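Local coordinates for protein major extracellular endoglucanase (Xanthomonas campestris pv. campestris, PDB 4TUF) that catalyses, through this TIM-barrel catalytic domain of a longer secreted protein, endohydrolysis of (1->4)-beta-D-glucosidic linkages in cellulose, lichenin and cereal beta-D-glucans, at residues L276-G281 with F310-N315; Q18-N23 with G53-R58; L107-T112 with L154-H159; G322-D327 with D335-L340. All blocks are in the same frame, centred on the assembly; numbering follows the deposited sequence. Where two conformers were deposited one is given.

From the N terminus the four contacts follow one another in series; none nests in or crosses another. Contact 2 closes the first beta-alpha-beta loop, round helix 42-51, and sets strand 16-23 against strand 56-61. Contact 3 then joins the end of strand 105-110 to the loop after strand 149-153, closing a loop that contains helix 129-143. Contact 1 closes the loop round helix 288-303, joining strands 276-280 and 309-311. Because strand 309-311 also pairs with strand 16-23, contacts 1 and 2 adjoin and the barrel is complete. Contact 4, the shortest loop, fastens the segment after the last strand to helix 334-344, where F54 of contact 2 touches I324, M337 and L340.

Contact 1. Residues L276-G281 with F310-N315; sequences LGEFGG and FYWSWN
F310 N donates to L276 O at 2.8 Å and so starts the parallel pairing of strands 276-280 and 309-311 in the TIM barrel of this family 5 glycosidase. The chain of the first strand turns at G277 and E278, and there F310 O receives a CA-H...O contact from E278 CA at 3.4 Å. This corner carries E278, the nucleophile by similarity; its carboxylate meets Y238 OH through OE1 and forms a salt bridge with R58 through OE2. Y311 follows, with CG anti to the backbone N (chi1 -163°), which sends its ring alongside the F279 backbone. Its CD1 edge points at the face of the F279 ring in a T-shaped stack, with ring centroids 5.4 Å apart and planes at 88°. The same tyrosine ring lies with one face under F279 O, 3.4 Å from CD1, while its hydroxyl is bonded to Q294 beyond the two segments. The peptide between W312 and S313 is cis. The last bond across the contact runs from W312 N to F279 O, 2.8 Å long.

Contact 2. Residues Q18-N23 with G53-R58; sequences QLKGVN and GFNAVR
The side-chain amide of N55 does the work of a strand backbone at the start of this pair, bonding to Q18 and K20 at once. ND2 donates to Q18 O at 3.0 Å, almost straight onto the carbonyl and within the plane of its own amide, while OD1 accepts K20 N at 2.8 Å. The carboxamide is placed there by a first torsion of 79°, which sets CG between the backbone N and the carbonyl carbon. It bridges Q18 and K20 on either side of L19; K20 is itself the centre of an inverse gamma turn. Beyond it the regular part of the beta-alpha-beta unit begins: strands 20-23 and 56-58, parallel at 29°, neighbours in the TIM barrel and linked by helix 42-51, which ends in a Schellman motif at G53. K20 O takes N55 N at 3.0 Å and, weakly, A56 N. Farther along, V22 N reaches A56 O at 3.2 Å and V22 O receives R58 N at 3.0 Å.

Apolar groups lie on both faces of the pair. L19 CD2 rests on A56 CB at 3.8 Å, and on the other face V22 sets CB and CG1 over the face of the F54 ring, CB 3.6 Å from CE1, while W344 meets that ring edge to face.

At the barrel end, N23 and R58 run side by side. N23 ND2 is hydrogen-bonded to G277 O and Y311 O, and R58 NH2 forms salt bridges with D153 and E196; between the two side chains, R58 NH1 donates within its guanidinium plane to N23 OD1 at 2.9 Å.

Contact 3. Residues L107-T112 with L154-H159; sequences LLDHHT and LKNEPH
H111 and N156 make the close-packed half of this contact, the amide of N156 lying over one face of the imidazole. The two planes are 22° apart, and ND2 is 3.2 Å from H111 CE1, displaced toward the rim of the ring, so this is a stack and not a hydrogen bond. With chi1 at -152° the H111 ring swings back beside D109; there ND1 donates to D109 OD2 at 2.5 Å, on the syn side of the carboxylate, and this bond fixes the rotation of the ring. The other oxygen, D109 OD1, touches N156 CB at 3.6 Å. One backbone bond, N156 N to H110 O at 3.1 Å, joins the two segments, and N156 OD1 accepts a hydrogen bond from R58 NH2.

These residues sit at the C-terminal ends of the third and fourth barrel strands, where family 5 enzymes keep their active site. The Asn-Glu pair after the fourth strand is a hallmark of the clan, and the next residue here, E157, is the proton donor by similarity.

The other side is looser. The CB of K155 points away from 107-112, yet its NZ is linked to H111 O through water 1, which bridges the two segments by donating to H111 O at 2.8 Å and accepting weakly from K155 NZ. That amine also donates to N156 O at 2.6 Å and to S119 O.

Contact 4. Residues G322-D327 with D335-L340; sequences GGILRD and DKMTLL
The loop that follows the last barrel strand folds back onto helix 334-344, the final helix of the chain, and meets it mainly through G323 and I324 on one side and K336, M337 and L340 on the other. K336 supplies the polar link. Its side chain is extended beyond CG and reaches across from the helix until NZ meets G323 O at 2.8 Å. The donor comes from well above the carbonyl plane, 41° out of it, and the aliphatic part follows closely, with CD 3.3 Å from the same oxygen. A weak second bond, to T321 O, holds the amine as well.

Beside this polar grip lies a small hydrophobic cluster. I324 CG2 touches M337 SD at 3.8 Å, while I324 CD1, also near that sulfur, meets L340 CD1 tip to tip at 4.0 Å. M337 is bent at chi2 and chi3, and the M337 and I324 side chains cross at about a right angle. F54 and Y311 also pack against this cluster, and I324 N bonds to S313 O, which ties the loop back to the end of strand 309-311. On the outer side, water 2 joins R326 NH2 to D335 OD2 through two weak bonds.

A loop leading from a strand end onto the helix that follows, packed over the barrel wall, is the beta-alpha connection of a TIM barrel, here that of its eighth strand.

Contact 1. Residues L276-G281 with F310-N315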
# COMPACT_ATOMS: atom_id res chain seq x y z
N LEU A 276 2.79 7.67 0.87
CA LEU A 276 3.37 6.52 0.20
C LEU A 276 2.69 5.21 0.62
O LEU A 276 2.61 4.88 1.80
CB LEU A 276 4.86 6.44 0.50
CG LEU A 276 5.66 7.65 0.02
CD1 LEU A 276 7.10 7.56 0.50
CD2 LEU A 276 5.58 7.74 -1.48
N GLY A 277 2.19 4.47 -0.37
CA GLY A 277 1.59 3.17 -0.11
C GLY A 277 2.62 2.13 0.30
O GLY A 277 2.36 1.27 1.13
N GLU A 278 3.81 2.22 -0.30
CA GLU A 278 4.93 1.36 0.07
C GLU A 278 6.24 2.12 -0.03
O GLU A 278 6.53 2.76 -1.05
CB GLU A 278 5.00 0.12 -0.83
CG GLU A 278 3.87 -0.88 -0.65
CD GLU A 278 4.02 -2.07 -1.57
OE1 GLU A 278 5.13 -2.26 -2.10
OE2 GLU A 278 3.03 -2.81 -1.78
N PHE A 279 7.03 2.06 1.03
CA PHE A 279 8.41 2.52 0.99
C PHE A 279 9.20 1.75 2.06
O PHE A 279 8.64 1.33 3.07
CB PHE A 279 8.51 4.03 1.21
CG PHE A 279 8.17 4.46 2.61
CD1 PHE A 279 6.85 4.61 3.00
CD2 PHE A 279 9.17 4.74 3.52
CE1 PHE A 279 6.54 5.01 4.29
CE2 PHE A 279 8.87 5.15 4.81
CZ PHE A 279 7.55 5.29 5.19
N GLY A 280 10.49 1.55 1.82
CA GLY A 280 11.28 0.75 2.74
C GLY A 280 12.49 0.11 2.11
O GLY A 280 12.80 0.34 0.94
N GLY A 281 13.18 -0.71 2.90
CA GLY A 281 14.45 -1.28 2.51
C GLY A 281 15.22 -1.80 3.71
O GLY A 281 14.78 -1.65 4.84
N PHE A 310 2.66 4.04 4.51
CA PHE A 310 2.67 2.64 4.89
C PHE A 310 4.03 2.02 4.61
O PHE A 310 4.38 1.77 3.45
CB PHE A 310 1.58 1.88 4.15
CG PHE A 310 0.18 2.31 4.52
CD1 PHE A 310 -0.43 3.36 3.85
CD2 PHE A 310 -0.51 1.68 5.54
CE1 PHE A 310 -1.71 3.76 4.20
CE2 PHE A 310 -1.78 2.08 5.89
CZ PHE A 310 -2.38 3.12 5.22
N TYR A 311 4.79 1.76 5.67
CA TYR A 311 6.10 1.13 5.54
C TYR A 311 6.02 -0.28 4.96
O TYR A 311 5.05 -1.00 5.19
CB TYR A 311 6.80 1.08 6.90
CG TYR A 311 8.28 0.82 6.79
CD1 TYR A 311 9.15 1.82 6.39
CD2 TYR A 311 8.81 -0.44 7.07
CE1 TYR A 311 10.51 1.59 6.27
CE2 TYR A 311 10.17 -0.68 6.96
CZ TYR A 311 11.01 0.34 6.56
OH TYR A 311 12.37 0.11 6.45
N TRP A 312 7.04 -0.67 4.20
CA TRP A 312 7.16 -2.01 3.65
C TRP A 312 8.37 -2.72 4.26
O TRP A 312 9.50 -2.35 3.93
CB TRP A 312 7.30 -1.93 2.12
CG TRP A 312 7.27 -3.24 1.40
CD1 TRP A 312 6.35 -4.22 1.54
CD2 TRP A 312 8.18 -3.69 0.38
NE1 TRP A 312 6.63 -5.27 0.69
CE2 TRP A 312 7.75 -4.97 -0.03
CE3 TRP A 312 9.33 -3.15 -0.20
CZ2 TRP A 312 8.42 -5.71 -1.00
CZ3 TRP A 312 9.98 -3.88 -1.18
CH2 TRP A 312 9.53 -5.15 -1.57
N SER A 313 8.16 -3.71 5.12
CA SER A 313 6.85 -4.20 5.54
C SER A 313 6.90 -4.66 6.99
O SER A 313 7.92 -4.53 7.66
CB SER A 313 6.41 -5.37 4.67
OG SER A 313 7.32 -6.45 4.81
N TRP A 314 5.80 -5.22 7.48
CA TRP A 314 5.80 -5.84 8.79
C TRP A 314 6.63 -7.12 8.76
O TRP A 314 7.57 -7.28 9.53
CB TRP A 314 4.37 -6.16 9.24
CG TRP A 314 4.29 -6.86 10.57
CD1 TRP A 314 3.90 -8.15 10.80
CD2 TRP A 314 4.63 -6.31 11.84
NE1 TRP A 314 3.97 -8.43 12.14
CE2 TRP A 314 4.41 -7.32 12.81
CE3 TRP A 314 5.09 -5.05 12.27
CZ2 TRP A 314 4.64 -7.11 14.17
CZ3 TRP A 314 5.32 -4.85 13.62
CH2 TRP A 314 5.09 -5.88 14.55
N ASN A 315 6.28 -8.00 7.84
CA ASN A 315 6.90 -9.30 7.69
C ASN A 315 8.36 -9.23 7.27
O ASN A 315 8.73 -8.43 6.42
CB ASN A 315 6.13 -10.13 6.66
CG ASN A 315 4.65 -9.82 6.64
OD1 ASN A 315 4.23 -8.72 6.30
ND2 ASN A 315 3.84 -10.80 7.02

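Contact 2. Residues Q18-N23 with G53-R58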
# COMPACT_ATOMS: atom_id res chain seq x y z
N GLN A 18 -4.26 10.49 11.15
CA GLN A 18 -2.88 10.34 10.72
C GLN A 18 -2.53 8.86 10.61
O GLN A 18 -2.66 8.11 11.58
CB GLN A 18 -1.92 11.03 11.68
CG GLN A 18 -0.48 10.94 11.23
CD GLN A 18 0.50 11.35 12.31
OE1 GLN A 18 0.11 11.58 13.46
NE2 GLN A 18 1.77 11.45 11.95
N LEU A 19 -2.09 8.44 9.43
CA LEU A 19 -1.84 7.03 9.19
C LEU A 19 -0.39 6.66 9.46
O LEU A 19 0.46 6.76 8.58
CB LEU A 19 -2.21 6.66 7.76
CG LEU A 19 -3.67 6.96 7.42
CD1 LEU A 19 -3.90 6.73 5.94
CD2 LEU A 19 -4.60 6.11 8.25
N LYS A 20 -0.12 6.24 10.69
CA LYS A 20 1.17 5.67 11.04
C LYS A 20 1.15 4.20 10.64
O LYS A 20 0.90 3.32 11.46
CB LYS A 20 1.44 5.83 12.54
CG LYS A 20 1.06 7.21 13.09
CD LYS A 20 1.22 7.25 14.60
CE LYS A 20 0.55 8.47 15.19
NZ LYS A 20 0.73 8.57 16.67
N GLY A 21 1.40 3.94 9.36
CA GLY A 21 1.07 2.65 8.79
C GLY A 21 2.20 1.70 8.46
O GLY A 21 3.38 2.07 8.46
N VAL A 22 1.81 0.46 8.18
CA VAL A 22 2.74 -0.57 7.76
C VAL A 22 1.97 -1.59 6.91
O VAL A 22 0.78 -1.78 7.10
CB VAL A 22 3.43 -1.25 8.97
CG1 VAL A 22 2.41 -2.03 9.79
CG2 VAL A 22 4.57 -2.15 8.52
N ASN A 23 2.66 -2.21 5.95
CA ASN A 23 2.08 -3.28 5.15
C ASN A 23 2.16 -4.64 5.83
O ASN A 23 3.20 -5.02 6.36
CB ASN A 23 2.79 -3.36 3.79
CG ASN A 23 2.41 -2.23 2.86
OD1 ASN A 23 1.52 -2.37 2.03
ND2 ASN A 23 3.10 -1.10 3.00
N GLY A 53 3.61 1.65 17.87
CA GLY A 53 3.17 2.98 17.48
C GLY A 53 2.32 3.02 16.23
O GLY A 53 1.78 4.07 15.89
N PHE A 54 2.20 1.89 15.54
CA PHE A 54 1.39 1.83 14.31
C PHE A 54 -0.09 1.93 14.64
O PHE A 54 -0.57 1.28 15.57
CB PHE A 54 1.65 0.54 13.53
CG PHE A 54 3.06 0.39 13.01
CD1 PHE A 54 3.48 1.10 11.90
CD2 PHE A 54 3.94 -0.49 13.61
CE1 PHE A 54 4.77 0.95 11.42
CE2 PHE A 54 5.23 -0.64 13.13
CZ PHE A 54 5.64 0.08 12.03
N ASN A 55 -0.82 2.73 13.87
CA ASN A 55 -2.27 2.80 14.03
C ASN A 55 -2.99 2.51 12.72
O ASN A 55 -4.19 2.70 12.62
CB ASN A 55 -2.69 4.16 14.57
CG ASN A 55 -2.70 5.23 13.50
OD1 ASN A 55 -1.98 5.15 12.50
ND2 ASN A 55 -3.53 6.25 13.70
N ALA A 56 -2.23 2.07 11.73
CA ALA A 56 -2.79 1.85 10.40
C ALA A 56 -2.11 0.68 9.71
O ALA A 56 -0.92 0.45 9.89
CB ALA A 56 -2.68 3.11 9.56
N VAL A 57 -2.87 -0.04 8.89
CA VAL A 57 -2.38 -1.24 8.24
C VAL A 57 -2.87 -1.30 6.79
O VAL A 57 -4.04 -1.03 6.50
CB VAL A 57 -2.82 -2.50 9.02
CG1 VAL A 57 -3.11 -3.66 8.09
CG2 VAL A 57 -1.77 -2.89 10.04
N ARG A 58 -1.97 -1.65 5.88
CA ARG A 58 -2.34 -1.89 4.49
C ARG A 58 -2.36 -3.40 4.25
O ARG A 58 -1.34 -4.07 4.41
CB ARG A 58 -1.35 -1.20 3.55
CG ARG A 58 -1.72 -1.24 2.06
CD ARG A 58 -0.74 -0.37 1.28
NE ARG A 58 -0.98 -0.33 -0.16
CZ ARG A 58 -0.34 -1.09 -1.04
NH1 ARG A 58 0.57 -1.96 -0.64
NH2 ARG A 58 -0.61 -0.98 -2.34

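Contact 3. Residues L107-T112 with L154-H159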
# COMPACT_ATOMS: atom_id res chain seq x y z
N LEU A 107 -6.37 -0.16 5.24
CA LEU A 107 -6.46 0.11 3.81
C LEU A 107 -6.31 -1.21 3.05
O LEU A 107 -5.21 -1.76 2.98
CB LEU A 107 -5.40 1.13 3.37
CG LEU A 107 -5.45 1.64 1.91
CD1 LEU A 107 -6.74 2.40 1.61
CD2 LEU A 107 -4.24 2.52 1.57
N LEU A 108 -7.40 -1.72 2.50
CA LEU A 108 -7.35 -2.94 1.72
C LEU A 108 -6.69 -2.67 0.36
O LEU A 108 -6.79 -1.57 -0.17
CB LEU A 108 -8.75 -3.55 1.56
CG LEU A 108 -9.35 -3.99 2.90
CD1 LEU A 108 -10.83 -4.29 2.79
CD2 LEU A 108 -8.62 -5.20 3.46
N ASP A 109 -6.02 -3.68 -0.19
CA ASP A 109 -5.18 -3.53 -1.37
C ASP A 109 -5.35 -4.72 -2.32
O ASP A 109 -5.05 -5.86 -1.96
CB ASP A 109 -3.72 -3.37 -0.93
CG ASP A 109 -2.72 -3.68 -2.04
OD1 ASP A 109 -3.02 -3.45 -3.23
OD2 ASP A 109 -1.60 -4.14 -1.72
N HIS A 110 -5.83 -4.45 -3.53
CA HIS A 110 -5.98 -5.48 -4.55
C HIS A 110 -4.63 -5.74 -5.19
O HIS A 110 -4.23 -5.06 -6.14
CB HIS A 110 -7.00 -5.06 -5.61
CG HIS A 110 -7.40 -6.17 -6.53
ND1 HIS A 110 -6.52 -6.79 -7.38
CD2 HIS A 110 -8.60 -6.77 -6.73
CE1 HIS A 110 -7.15 -7.73 -8.06
NE2 HIS A 110 -8.42 -7.74 -7.69
N HIS A 111 -3.91 -6.73 -4.66
CA HIS A 111 -2.47 -6.80 -4.88
C HIS A 111 -2.10 -7.59 -6.12
O HIS A 111 -1.24 -7.16 -6.90
CB HIS A 111 -1.80 -7.42 -3.65
CG HIS A 111 -0.39 -6.98 -3.45
ND1 HIS A 111 -0.07 -5.77 -2.86
CD2 HIS A 111 0.78 -7.58 -3.74
CE1 HIS A 111 1.25 -5.65 -2.81
NE2 HIS A 111 1.79 -6.74 -3.33
N THR A 112 -2.73 -8.74 -6.30
CA THR A 112 -2.40 -9.62 -7.42
C THR A 112 -3.63 -10.35 -7.90
O THR A 112 -4.46 -10.76 -7.09
CB THR A 112 -1.31 -10.64 -7.04
OG1 THR A 112 -1.27 -11.68 -8.03
CG2 THR A 112 -1.62 -11.27 -5.70
N LEU A 154 -6.95 0.55 -5.25
CA LEU A 154 -7.63 -0.12 -6.37
C LEU A 154 -6.84 -1.23 -7.06
O LEU A 154 -7.41 -2.25 -7.44
CB LEU A 154 -8.05 0.91 -7.41
CG LEU A 154 -9.07 1.96 -7.00
CD1 LEU A 154 -9.51 2.74 -8.23
CD2 LEU A 154 -10.28 1.34 -6.30
N LYS A 155 -5.54 -1.02 -7.24
CA LYS A 155 -4.69 -2.00 -7.90
C LYS A 155 -3.22 -1.72 -7.59
O LYS A 155 -2.75 -0.59 -7.71
CB LYS A 155 -4.94 -1.99 -9.42
CG LYS A 155 -3.74 -2.32 -10.29
CD LYS A 155 -3.63 -3.80 -10.54
CE LYS A 155 -2.57 -4.11 -11.59
NZ LYS A 155 -1.20 -3.74 -11.19
N ASN A 156 -2.49 -2.75 -7.19
CA ASN A 156 -1.10 -2.57 -6.80
C ASN A 156 -0.13 -2.45 -7.96
O ASN A 156 -0.10 -3.29 -8.84
CB ASN A 156 -0.67 -3.73 -5.90
CG ASN A 156 0.67 -3.51 -5.25
OD1 ASN A 156 0.81 -2.65 -4.39
ND2 ASN A 156 1.65 -4.29 -5.64
N GLU A 157 0.71 -1.43 -7.90
CA GLU A 157 1.88 -1.30 -8.77
C GLU A 157 1.71 -1.42 -10.28
O GLU A 157 2.36 -2.25 -10.91
CB GLU A 157 3.00 -2.18 -8.26
CG GLU A 157 3.43 -1.78 -6.86
CD GLU A 157 4.73 -2.42 -6.44
OE1 GLU A 157 5.07 -3.48 -6.99
OE2 GLU A 157 5.40 -1.86 -5.57
N PRO A 158 0.91 -0.56 -10.87
CA PRO A 158 0.78 -0.57 -12.32
C PRO A 158 2.13 -0.27 -12.95
O PRO A 158 2.87 0.56 -12.45
CB PRO A 158 -0.18 0.57 -12.59
CG PRO A 158 -1.01 0.65 -11.36
CD PRO A 158 -0.09 0.31 -10.24
N HIS A 159 2.46 -0.96 -14.03
CA HIS A 159 3.76 -0.75 -14.66
C HIS A 159 3.76 -1.33 -16.07
O HIS A 159 2.71 -1.74 -16.57
CB HIS A 159 4.88 -1.39 -13.83
CG HIS A 159 4.70 -2.86 -13.61
ND1 HIS A 159 3.78 -3.38 -12.72
CD2 HIS A 159 5.33 -3.93 -14.16
CE1 HIS A 159 3.85 -4.70 -12.74
NE2 HIS A 159 4.78 -5.06 -13.61
O HOH W 1 -1.32 -6.58 -9.67

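Contact 4. Residues G322-D327 with D335-L340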
# COMPACT_ATOMS: atom_id res chain seq x y z
N GLY A 322 13.53 -6.98 3.92
CA GLY A 322 13.30 -7.36 5.30
C GLY A 322 12.10 -6.58 5.80
O GLY A 322 11.37 -5.97 5.01
N GLY A 323 11.89 -6.57 7.11
CA GLY A 323 10.73 -5.90 7.66
C GLY A 323 11.00 -5.22 8.99
O GLY A 323 12.13 -4.87 9.31
N ILE A 324 9.94 -5.02 9.76
CA ILE A 324 10.06 -4.49 11.11
C ILE A 324 10.50 -5.62 12.04
O ILE A 324 11.34 -5.42 12.92
CB ILE A 324 8.74 -3.87 11.58
CG1 ILE A 324 8.33 -2.74 10.64
CG2 ILE A 324 8.87 -3.33 12.98
CD1 ILE A 324 9.33 -1.60 10.59
N LEU A 325 9.95 -6.81 11.82
CA LEU A 325 10.39 -8.00 12.56
C LEU A 325 11.61 -8.63 11.90
O LEU A 325 11.78 -8.57 10.69
CB LEU A 325 9.27 -9.04 12.63
CG LEU A 325 8.00 -8.66 13.40
CD1 LEU A 325 6.96 -9.73 13.22
CD2 LEU A 325 8.30 -8.45 14.87
N ARG A 326 12.47 -9.23 12.72
CA ARG A 326 13.57 -10.02 12.19
C ARG A 326 13.08 -11.42 11.81
O ARG A 326 11.88 -11.70 11.89
CB ARG A 326 14.71 -10.10 13.21
CG ARG A 326 15.30 -8.76 13.60
CD ARG A 326 16.60 -8.93 14.38
NE ARG A 326 17.13 -7.66 14.86
CZ ARG A 326 17.90 -6.86 14.13
NH1 ARG A 326 18.24 -7.20 12.90
NH2 ARG A 326 18.35 -5.71 14.64
N ASP A 327 13.99 -12.29 11.42
CA ASP A 327 13.62 -13.60 10.89
C ASP A 327 13.06 -14.54 11.96
O ASP A 327 12.46 -15.57 11.63
CB ASP A 327 14.83 -14.24 10.21
CG ASP A 327 15.41 -13.37 9.11
OD1 ASP A 327 14.63 -12.79 8.32
OD2 ASP A 327 16.65 -13.26 9.03
N ASP A 335 15.99 0.50 14.86
CA ASP A 335 16.42 1.65 14.07
C ASP A 335 15.36 2.00 13.03
O ASP A 335 15.12 3.18 12.75
CB ASP A 335 17.78 1.39 13.40
CG ASP A 335 17.88 0.00 12.79
OD1 ASP A 335 16.85 -0.69 12.65
OD2 ASP A 335 19.02 -0.39 12.44
N LYS A 336 14.73 0.98 12.47
CA LYS A 336 13.62 1.19 11.55
C LYS A 336 12.47 1.89 12.26
O LYS A 336 11.83 2.77 11.69
CB LYS A 336 13.16 -0.13 10.95
CG LYS A 336 13.99 -0.60 9.76
CD LYS A 336 13.36 -1.81 9.10
CE LYS A 336 14.19 -2.30 7.93
NZ LYS A 336 13.58 -3.50 7.30
N MET A 337 12.21 1.50 13.51
CA MET A 337 11.14 2.13 14.28
C MET A 337 11.47 3.57 14.64
O MET A 337 10.59 4.43 14.67
CB MET A 337 10.83 1.32 15.54
CG MET A 337 10.01 0.06 15.28
SD MET A 337 8.66 0.31 14.10
CE MET A 337 7.61 1.46 14.98
N THR A 338 12.74 3.85 14.91
CA THR A 338 13.15 5.21 15.26
C THR A 338 13.03 6.12 14.04
O THR A 338 12.71 7.30 14.17
CB THR A 338 14.59 5.23 15.82
OG1 THR A 338 14.64 4.43 17.00
CG2 THR A 338 15.02 6.64 16.15
N LEU A 339 13.27 5.56 12.86
CA LEU A 339 13.11 6.29 11.61
C LEU A 339 11.64 6.65 11.35
O LEU A 339 11.33 7.77 10.95
CB LEU A 339 13.65 5.48 10.44
CG LEU A 339 13.51 6.11 9.05
CD1 LEU A 339 14.56 7.19 8.85
CD2 LEU A 339 13.62 5.04 7.98
N LEU A 340 10.75 5.69 11.58
CA LEU A 340 9.33 5.90 11.36
C LEU A 340 8.75 6.92 12.34
O LEU A 340 7.94 7.76 11.96
CB LEU A 340 8.57 4.58 11.45
CG LEU A 340 8.79 3.62 10.28
CD1 LEU A 340 8.24 2.25 10.60
CD2 LEU A 340 8.15 4.17 9.02
O HOH W 2 20.31 -3.58 12.92